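Lys-gingipain catalytic subunit (Porphyromonas gingivalis, PDB 6I9A) cleaves proteins after lysine residues as a secreted cysteine peptidase of family C25 and may act as a virulence factor in periodontal disease. Local coordinates at residues 15-20 with 60-65; 199-204 with 223-228. All blocks are in the same frame, centred on the assembly; numbering follows the deposited sequence. Where two conformers were deposited one is given.

Interaction 1: residues 15-20 with 60-65; sequences RMLVVA and KAFIHK
Val19 and Ile63 make the closest contact between the strand 15-20 and the helix 60-65. Val19 CG2 lies 3.8 Å from Ile63 CG1 and 4.1 Å from Ile63 CD1. The same methyl meets the rim of the Phe62 ring, near the ring plane, with Val19 CG2 4.2 Å from CE2 of Phe62. Leu17, two residues earlier on the same face of the strand, sends CD2 to Ile63 CG2 at 4.1 Å. Its other methyl, CD1, comes obliquely to Phe62. Ile63 thus spans both strand residues with two branches. CG1 stands beside its own backbone N (chi1 -69°) and serves Val19, while CG2 serves Leu17. All four residues are buried and the contact between them is wholly apolar. Leu80 of the neighbouring strand 79-83 touches both Leu17 and Ile63, and the His45 ring packs edge-to-face with Phe62. The two segments run nearly antiparallel, at 167°, with their axes 10.4 Å apart. The helix 56-72 is the connection of a beta-alpha-beta crossover from strand 40-46 to strand 79-83, and it passes over strand 14-20, as in alpha/beta folds with a parallel sheet.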
ATOM      1  N   ARG A  15       8.313   8.512   8.677  1.00 10.79           N
ATOM      2  CA  ARG A  15       9.378   7.665   9.219  1.00 10.90           C
ATOM      3  C   ARG A  15       9.119   6.228   8.874  1.00 10.60           C
ATOM      4  O   ARG A  15       7.975   5.754   9.014  1.00 11.48           O
ATOM      5  CB  ARG A  15       9.458   7.850  10.735  1.00 12.07           C
ATOM      6  CG  ARG A  15       9.708   9.341  11.088  1.00 13.17           C
ATOM      7  CD  ARG A  15       9.743   9.582  12.598  1.00 14.34           C
ATOM      8  NE  ARG A  15       9.640  11.010  12.942  1.00 17.41           N
ATOM      9  CZ  ARG A  15      10.621  11.884  12.831  1.00 20.61           C
ATOM     10  NH1 ARG A  15      11.824  11.490  12.445  1.00 21.56           N
ATOM     11  NH2 ARG A  15      10.409  13.158  13.112  1.00 20.53           N
ATOM     12  N   MET A  16      10.152   5.514   8.444  1.00 10.59           N
ATOM     13  CA  MET A  16       9.990   4.108   8.063  0.54 10.97           C
ATOM     14  C   MET A  16      11.123   3.273   8.648  1.00 11.02           C
ATOM     15  O   MET A  16      12.309   3.598   8.448  1.00 12.98           O
ATOM     16  CB  MET A  16       9.966   3.976   6.527  0.54 10.87           C
ATOM     17  CG  MET A  16      10.006   2.545   6.019  0.54 11.57           C
ATOM     18  SD  MET A  16      10.106   2.546   4.177  0.54 11.71           S
ATOM     19  CE  MET A  16       8.285   2.765   3.868  0.54 10.59           C
ATOM     20  N   LEU A  17      10.753   2.204   9.362  1.00 10.12           N
ATOM     21  CA  LEU A  17      11.677   1.215   9.870  1.00 10.05           C
ATOM     22  C   LEU A  17      11.718   0.110   8.813  1.00 10.18           C
ATOM     23  O   LEU A  17      10.653  -0.405   8.413  1.00 11.01           O
ATOM     24  CB  LEU A  17      11.155   0.686  11.221  1.00 10.96           C
ATOM     25  CG  LEU A  17      11.933  -0.473  11.803  1.00 11.32           C
ATOM     26  CD1 LEU A  17      13.396  -0.083  12.107  1.00 13.72           C
ATOM     27  CD2 LEU A  17      11.330  -0.910  13.125  1.00 13.30           C
ATOM     28  N   VAL A  18      12.909  -0.255   8.358  1.00 10.73           N
ATOM     29  CA  VAL A  18      13.093  -1.313   7.396  1.00 10.45           C
ATOM     30  C   VAL A  18      13.835  -2.449   8.041  1.00 10.70           C
ATOM     31  O   VAL A  18      14.917  -2.234   8.620  1.00 11.68           O
ATOM     32  CB  VAL A  18      13.866  -0.812   6.143  1.00 11.03           C
ATOM     33  CG1 VAL A  18      14.057  -1.937   5.119  1.00 12.68           C
ATOM     34  CG2 VAL A  18      13.192   0.415   5.525  1.00 11.51           C
ATOM     35  N   VAL A  19      13.292  -3.661   7.997  1.00 10.78           N
ATOM     36  CA  VAL A  19      14.013  -4.872   8.454  1.00 11.16           C
ATOM     37  C   VAL A  19      14.105  -5.819   7.282  1.00 10.73           C
ATOM     38  O   VAL A  19      13.073  -6.193   6.715  1.00 10.94           O
ATOM     39  CB  VAL A  19      13.282  -5.525   9.647  1.00 11.61           C
ATOM     40  CG1 VAL A  19      13.996  -6.820  10.047  1.00 13.77           C
ATOM     41  CG2 VAL A  19      13.161  -4.540  10.830  1.00 14.15           C
ATOM     42  N   ALA A  20      15.335  -6.093   6.844  1.00 11.20           N
ATOM     43  CA  ALA A  20      15.569  -6.805   5.623  1.00 11.52           C
ATOM     44  C   ALA A  20      16.489  -7.984   5.805  1.00 11.45           C
ATOM     45  O   ALA A  20      17.484  -7.921   6.553  1.00 11.98           O
ATOM     46  CB  ALA A  20      16.172  -5.859   4.597  1.00 12.65           C
ATOM     47  N   LYS A  60      11.004  -9.621  16.141  1.00 12.23           N
ATOM     48  CA  LYS A  60       9.861  -8.952  16.743  1.00 11.96           C
ATOM     49  C   LYS A  60      10.308  -8.061  17.930  1.00 11.69           C
ATOM     50  O   LYS A  60       9.859  -6.904  18.066  1.00 12.02           O
ATOM     51  CB  LYS A  60       8.828 -10.001  17.180  1.00 12.63           C
ATOM     52  CG  LYS A  60       7.567  -9.407  17.813  1.00 14.73           C
ATOM     53  CD  LYS A  60       6.424 -10.506  17.913  1.00 18.79           C
ATOM     54  CE  LYS A  60       6.739 -11.670  18.769  1.00 22.63           C
ATOM     55  NZ  LYS A  60       5.497 -12.473  18.910  1.00 17.67           N
ATOM     56  N   ALA A  61      11.196  -8.595  18.815  1.00 12.23           N
ATOM     57  CA  ALA A  61      11.610  -7.789  19.957  1.00 13.08           C
ATOM     58  C   ALA A  61      12.338  -6.523  19.477  1.00 12.65           C
ATOM     59  O   ALA A  61      12.143  -5.457  20.062  1.00 12.92           O
ATOM     60  CB  ALA A  61      12.507  -8.607  20.877  1.00 14.68           C
ATOM     61  N   PHE A  62      13.163  -6.645  18.431  1.00 12.15           N
ATOM     62  CA  PHE A  62      13.883  -5.514  17.845  1.00 11.92           C
ATOM     63  C   PHE A  62      12.904  -4.453  17.352  1.00 11.60           C
ATOM     64  O   PHE A  62      13.044  -3.266  17.640  1.00 12.59           O
ATOM     65  CB  PHE A  62      14.777  -6.025  16.713  1.00 12.67           C
ATOM     66  CG  PHE A  62      15.461  -4.889  15.970  1.00 13.49           C
ATOM     67  CD1 PHE A  62      16.543  -4.220  16.532  1.00 15.65           C
ATOM     68  CD2 PHE A  62      14.943  -4.406  14.762  1.00 13.96           C
ATOM     69  CE1 PHE A  62      17.171  -3.172  15.842  1.00 17.67           C
ATOM     70  CE2 PHE A  62      15.534  -3.329  14.108  1.00 15.18           C
ATOM     71  CZ  PHE A  62      16.646  -2.728  14.648  1.00 17.28           C
ATOM     72  N   ILE A  63      11.896  -4.901  16.587  1.00 11.73           N
ATOM     73  CA  ILE A  63      10.943  -3.949  16.017  1.00 11.52           C
ATOM     74  C   ILE A  63      10.145  -3.249  17.101  1.00 11.05           C
ATOM     75  O   ILE A  63       9.918  -2.029  17.058  1.00 11.23           O
ATOM     76  CB  ILE A  63      10.024  -4.686  15.032  1.00 11.35           C
ATOM     77  CG1 ILE A  63      10.847  -5.132  13.773  1.00 12.07           C
ATOM     78  CG2 ILE A  63       8.823  -3.805  14.657  1.00 12.05           C
ATOM     79  CD1 ILE A  63      10.066  -6.152  12.920  1.00 11.65           C
ATOM     80  N   HIS A  64       9.673  -4.047  18.100  1.00 11.90           N
ATOM     81  CA  HIS A  64       8.868  -3.460  19.170  1.00 12.10           C
ATOM     82  C   HIS A  64       9.658  -2.390  19.937  1.00 12.37           C
ATOM     83  O   HIS A  64       9.128  -1.345  20.288  1.00 12.80           O
ATOM     84  CB  HIS A  64       8.346  -4.541  20.104  1.00 12.39           C
ATOM     85  CG  HIS A  64       7.272  -5.394  19.512  1.00 12.58           C
ATOM     86  ND1 HIS A  64       6.499  -6.195  20.324  1.00 13.85           N
ATOM     87  CD2 HIS A  64       6.823  -5.497  18.234  1.00 13.39           C
ATOM     88  CE1 HIS A  64       5.629  -6.819  19.528  1.00 13.51           C
ATOM     89  NE2 HIS A  64       5.800  -6.443  18.255  1.00 13.83           N
ATOM     90  N   LYS A  65      10.959  -2.685  20.194  1.00 12.56           N
ATOM     91  CA  LYS A  65      11.787  -1.726  20.920  1.00 13.49           C
ATOM     92  C   LYS A  65      12.001  -0.472  20.064  1.00 13.25           C
ATOM     93  O   LYS A  65      11.915   0.641  20.578  1.00 14.02           O
ATOM     94  CB  LYS A  65      13.097  -2.387  21.325  1.00 14.87           C
ATOM     95  CG  LYS A  65      14.046  -1.445  22.052  1.00 17.17           C
ATOM     96  CD  LYS A  65      15.336  -2.162  22.470  1.00 20.75           C
ATOM     97  CE  LYS A  65      16.065  -1.457  23.607  1.00 26.17           C
ATOM     98  NZ  LYS A  65      16.302  -0.016  23.353  1.00 27.29           N
TER

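Interaction 2: residues 199-204 with 223-228; sequences GCYSHL and ADPLLT
Tyr201 reaches across to the backbone of Pro225, and its OH donates a hydrogen bond to Pro225 O at 2.7 Å. The hydroxyl comes from above the carbonyl plane, 43° out of it. Tyr201 CG is anti to its own carbonyl carbon (chi1 -63°), and the ring extends toward Pro225. Both ring faces have partners. Cys200 SG sits over the centre of one face, 3.6 Å above the plane. Leu227 CB covers the opposite face as a CH-pi contact, 3.8 Å from the Tyr201 ring centroid and 19° off the normal. Cys200 SG lies between its backbone N and carbonyl carbon. From there it also touches the proline ring, with Pro225 CG 3.6 Å from Cys200 SG. The peptide bond before Pro225 is cis. The two methyls of Leu227 diverge. CD1 stays near Tyr201 CG, while CD2 meets Leu204 CD1 tip to tip at 3.7 Å. The CB of Leu226 is directed away from the turn, but its carbonyl O lies 3.4 Å from Tyr201 CE2.

A type I turn from Gly199 to Ser202 carries Cys200 and Tyr201 and leads into the helix 202-206. Ile156 of strand 152-157 touches Cys200, Tyr201 and Pro225 from the six-stranded sheet. Ala223, at the other end of the segment 223-228, touches the bound inhibitor.

The chemistry is mixed. One hydrogen bond fixes the reach of the phenol and satisfies a backbone carbonyl. Sulfur and aliphatic carbon on its two faces restrict the tilt of the ring. The turn is therefore joined to the backbone of Pro225, on the way into the strand that carries Leu227, by one directional bond within a largely apolar interface.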
ATOM      1  N   GLY A 199     -12.562 -13.328 -21.296  1.00 16.19           N
ATOM      2  CA  GLY A 199     -11.701 -12.213 -21.665  1.00 15.36           C
ATOM      3  C   GLY A 199     -11.459 -11.194 -20.568  1.00 13.31           C
ATOM      4  O   GLY A 199     -10.757 -10.205 -20.800  1.00 13.68           O
ATOM      5  N   CYS A 200     -11.953 -11.436 -19.358  1.00 12.31           N
ATOM      6  CA  CYS A 200     -11.846 -10.406 -18.313  1.00 12.10           C
ATOM      7  C   CYS A 200     -10.412 -10.065 -17.924  1.00 10.92           C
ATOM      8  O   CYS A 200     -10.181  -8.945 -17.494  1.00 13.14           O
ATOM      9  CB  CYS A 200     -12.653 -10.782 -17.075  1.00 11.23           C
ATOM     10  SG  CYS A 200     -12.107 -12.307 -16.252  1.00 11.75           S
ATOM     11  N   TYR A 201      -9.459 -10.987 -18.046  1.00  9.96           N
ATOM     12  CA  TYR A 201      -8.081 -10.677 -17.632  1.00  9.94           C
ATOM     13  C   TYR A 201      -7.232 -10.091 -18.768  1.00  9.90           C
ATOM     14  O   TYR A 201      -6.109  -9.675 -18.507  1.00 10.68           O
ATOM     15  CB  TYR A 201      -7.415 -11.898 -17.002  1.00 10.30           C
ATOM     16  CG  TYR A 201      -8.150 -12.317 -15.727  1.00  9.95           C
ATOM     17  CD1 TYR A 201      -8.288 -11.431 -14.653  1.00  9.92           C
ATOM     18  CD2 TYR A 201      -8.680 -13.604 -15.593  1.00 10.59           C
ATOM     19  CE1 TYR A 201      -8.914 -11.812 -13.478  1.00  9.53           C
ATOM     20  CE2 TYR A 201      -9.331 -13.987 -14.426  1.00  9.96           C
ATOM     21  CZ  TYR A 201      -9.439 -13.082 -13.374  1.00 10.04           C
ATOM     22  OH  TYR A 201     -10.059 -13.435 -12.197  1.00  9.87           O
ATOM     23  N   SER A 202      -7.794  -9.962 -19.973  1.00 10.25           N
ATOM     24  CA  SER A 202      -7.059  -9.285 -21.055  0.57 10.18           C
ATOM     25  C   SER A 202      -6.668  -7.880 -20.662  1.00  9.94           C
ATOM     26  O   SER A 202      -5.613  -7.354 -21.062  1.00 10.77           O
ATOM     27  CB  SER A 202      -7.945  -9.205 -22.299  0.57 10.87           C
ATOM     28  OG  SER A 202      -7.993 -10.487 -22.890  0.57 10.63           O
ATOM     29  N   HIS A 203      -7.531  -7.241 -19.856  1.00  9.89           N
ATOM     30  CA  HIS A 203      -7.338  -5.843 -19.459  1.00  9.91           C
ATOM     31  C   HIS A 203      -6.106  -5.669 -18.559  1.00  9.33           C
ATOM     32  O   HIS A 203      -5.535  -4.575 -18.526  1.00 10.14           O
ATOM     33  CB  HIS A 203      -8.606  -5.323 -18.765  1.00 10.17           C
ATOM     34  CG  HIS A 203      -9.844  -5.621 -19.561  1.00 10.01           C
ATOM     35  ND1 HIS A 203     -10.044  -5.115 -20.826  1.00 10.89           N
ATOM     36  CD2 HIS A 203     -10.911  -6.380 -19.229  1.00 11.40           C
ATOM     37  CE1 HIS A 203     -11.221  -5.585 -21.219  1.00 12.04           C
ATOM     38  NE2 HIS A 203     -11.774  -6.355 -20.291  1.00 12.91           N
ATOM     39  N   LEU A 204      -5.656  -6.746 -17.894  1.00  9.48           N
ATOM     40  CA  LEU A 204      -4.417  -6.622 -17.130  1.00  9.52           C
ATOM     41  C   LEU A 204      -3.222  -6.430 -18.035  1.00  9.93           C
ATOM     42  O   LEU A 204      -2.259  -5.776 -17.646  1.00 10.28           O
ATOM     43  CB  LEU A 204      -4.180  -7.901 -16.314  1.00 10.45           C
ATOM     44  CG  LEU A 204      -5.232  -8.223 -15.224  1.00 10.55           C
ATOM     45  CD1 LEU A 204      -4.813  -9.485 -14.510  1.00 11.58           C
ATOM     46  CD2 LEU A 204      -5.382  -7.064 -14.217  1.00 10.75           C
ATOM     47  N   ALA A 223      -9.763 -17.875  -8.355  1.00  9.24           N
ATOM     48  CA  ALA A 223     -10.196 -19.184  -8.835  1.00 11.29           C
ATOM     49  C   ALA A 223     -11.236 -19.183  -9.947  1.00  9.90           C
ATOM     50  O   ALA A 223     -11.227 -20.129 -10.762  1.00 11.30           O
ATOM     51  CB  ALA A 223     -10.698 -20.025  -7.673  1.00 11.84           C
ATOM     52  N   ASP A 224     -12.152 -18.225  -9.968  1.00  9.80           N
ATOM     53  CA  ASP A 224     -13.217 -18.289 -11.005  1.00 10.27           C
ATOM     54  C   ASP A 224     -13.888 -16.921 -11.119  1.00  9.65           C
ATOM     55  O   ASP A 224     -14.660 -16.535 -10.226  1.00  9.75           O
ATOM     56  CB  ASP A 224     -14.269 -19.348 -10.622  1.00 12.05           C
ATOM     57  CG  ASP A 224     -15.276 -19.602 -11.712  1.00 13.63           C
ATOM     58  OD1 ASP A 224     -15.311 -18.842 -12.674  1.00 14.36           O
ATOM     59  OD2 ASP A 224     -16.084 -20.568 -11.567  1.00 17.80           O
ATOM     60  N   PRO A 225     -13.593 -16.159 -12.168  1.00  9.52           N
ATOM     61  CA  PRO A 225     -12.795 -16.557 -13.334  1.00 10.75           C
ATOM     62  C   PRO A 225     -11.334 -16.792 -12.967  1.00  9.83           C
ATOM     63  O   PRO A 225     -10.753 -16.070 -12.146  1.00 10.23           O
ATOM     64  CB  PRO A 225     -12.949 -15.377 -14.293  1.00 11.48           C
ATOM     65  CG  PRO A 225     -13.319 -14.195 -13.408  1.00 10.87           C
ATOM     66  CD  PRO A 225     -14.194 -14.835 -12.357  1.00  9.61           C
ATOM     67  N   LEU A 226     -10.732 -17.797 -13.578  1.00 10.47           N
ATOM     68  CA  LEU A 226      -9.440 -18.269 -13.198  1.00 11.40           C
ATOM     69  C   LEU A 226      -8.291 -17.411 -13.714  1.00 11.62           C
ATOM     70  O   LEU A 226      -8.156 -17.129 -14.922  1.00 11.65           O
ATOM     71  CB  LEU A 226      -9.271 -19.708 -13.747  1.00 12.17           C
ATOM     72  CG  LEU A 226      -7.949 -20.423 -13.410  1.00 12.50           C
ATOM     73  CD1 LEU A 226      -7.851 -20.721 -11.891  1.00 14.03           C
ATOM     74  CD2 LEU A 226      -7.830 -21.747 -14.180  1.00 14.79           C
ATOM     75  N   LEU A 227      -7.394 -17.055 -12.776  1.00 10.65           N
ATOM     76  CA  LEU A 227      -6.126 -16.385 -13.084  1.00 11.04           C
ATOM     77  C   LEU A 227      -5.092 -17.034 -12.216  1.00 10.98           C
ATOM     78  O   LEU A 227      -5.103 -16.849 -10.995  1.00 11.42           O
ATOM     79  CB  LEU A 227      -6.207 -14.891 -12.816  1.00 10.84           C
ATOM     80  CG  LEU A 227      -4.949 -14.073 -13.131  1.00 11.07           C
ATOM     81  CD1 LEU A 227      -4.606 -14.089 -14.628  1.00 12.80           C
ATOM     82  CD2 LEU A 227      -5.102 -12.640 -12.621  1.00 11.90           C
ATOM     83  N   THR A 228      -4.228 -17.822 -12.813  1.00 12.11           N
ATOM     84  CA  THR A 228      -3.234 -18.564 -12.036  1.00 13.58           C
ATOM     85  C   THR A 228      -1.880 -17.852 -11.970  1.00 12.74           C
ATOM     86  O   THR A 228      -1.581 -16.988 -12.805  1.00 12.12           O
ATOM     87  CB  THR A 228      -2.991 -19.958 -12.638  1.00 14.68           C
ATOM     88  OG1 THR A 228      -2.351 -19.745 -13.905  1.00 15.27           O
ATOM     89  CG2 THR A 228      -4.289 -20.759 -12.810  1.00 14.89           C
TER

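How the interactions relate
Interactions 1 and 2 lie on opposite sides of the chain's centre. Their centres are 37 Å apart and their nearest atoms about 25 Å apart, so they do not touch. Both belong to the C25 peptidase region, but to different sheets. Interaction 1 packs a helix on the four-stranded parallel sheet. Its Ile63 side chain is about 8 Å from that of Glu115, a calcium ligand. Interaction 2 lies beside the six-stranded sheet, nearer the active site. The Pro225 side chain is about 9 Å from that of His216, the probable proton donor, and the Leu226 side chain is about 7 Å from the inhibitor.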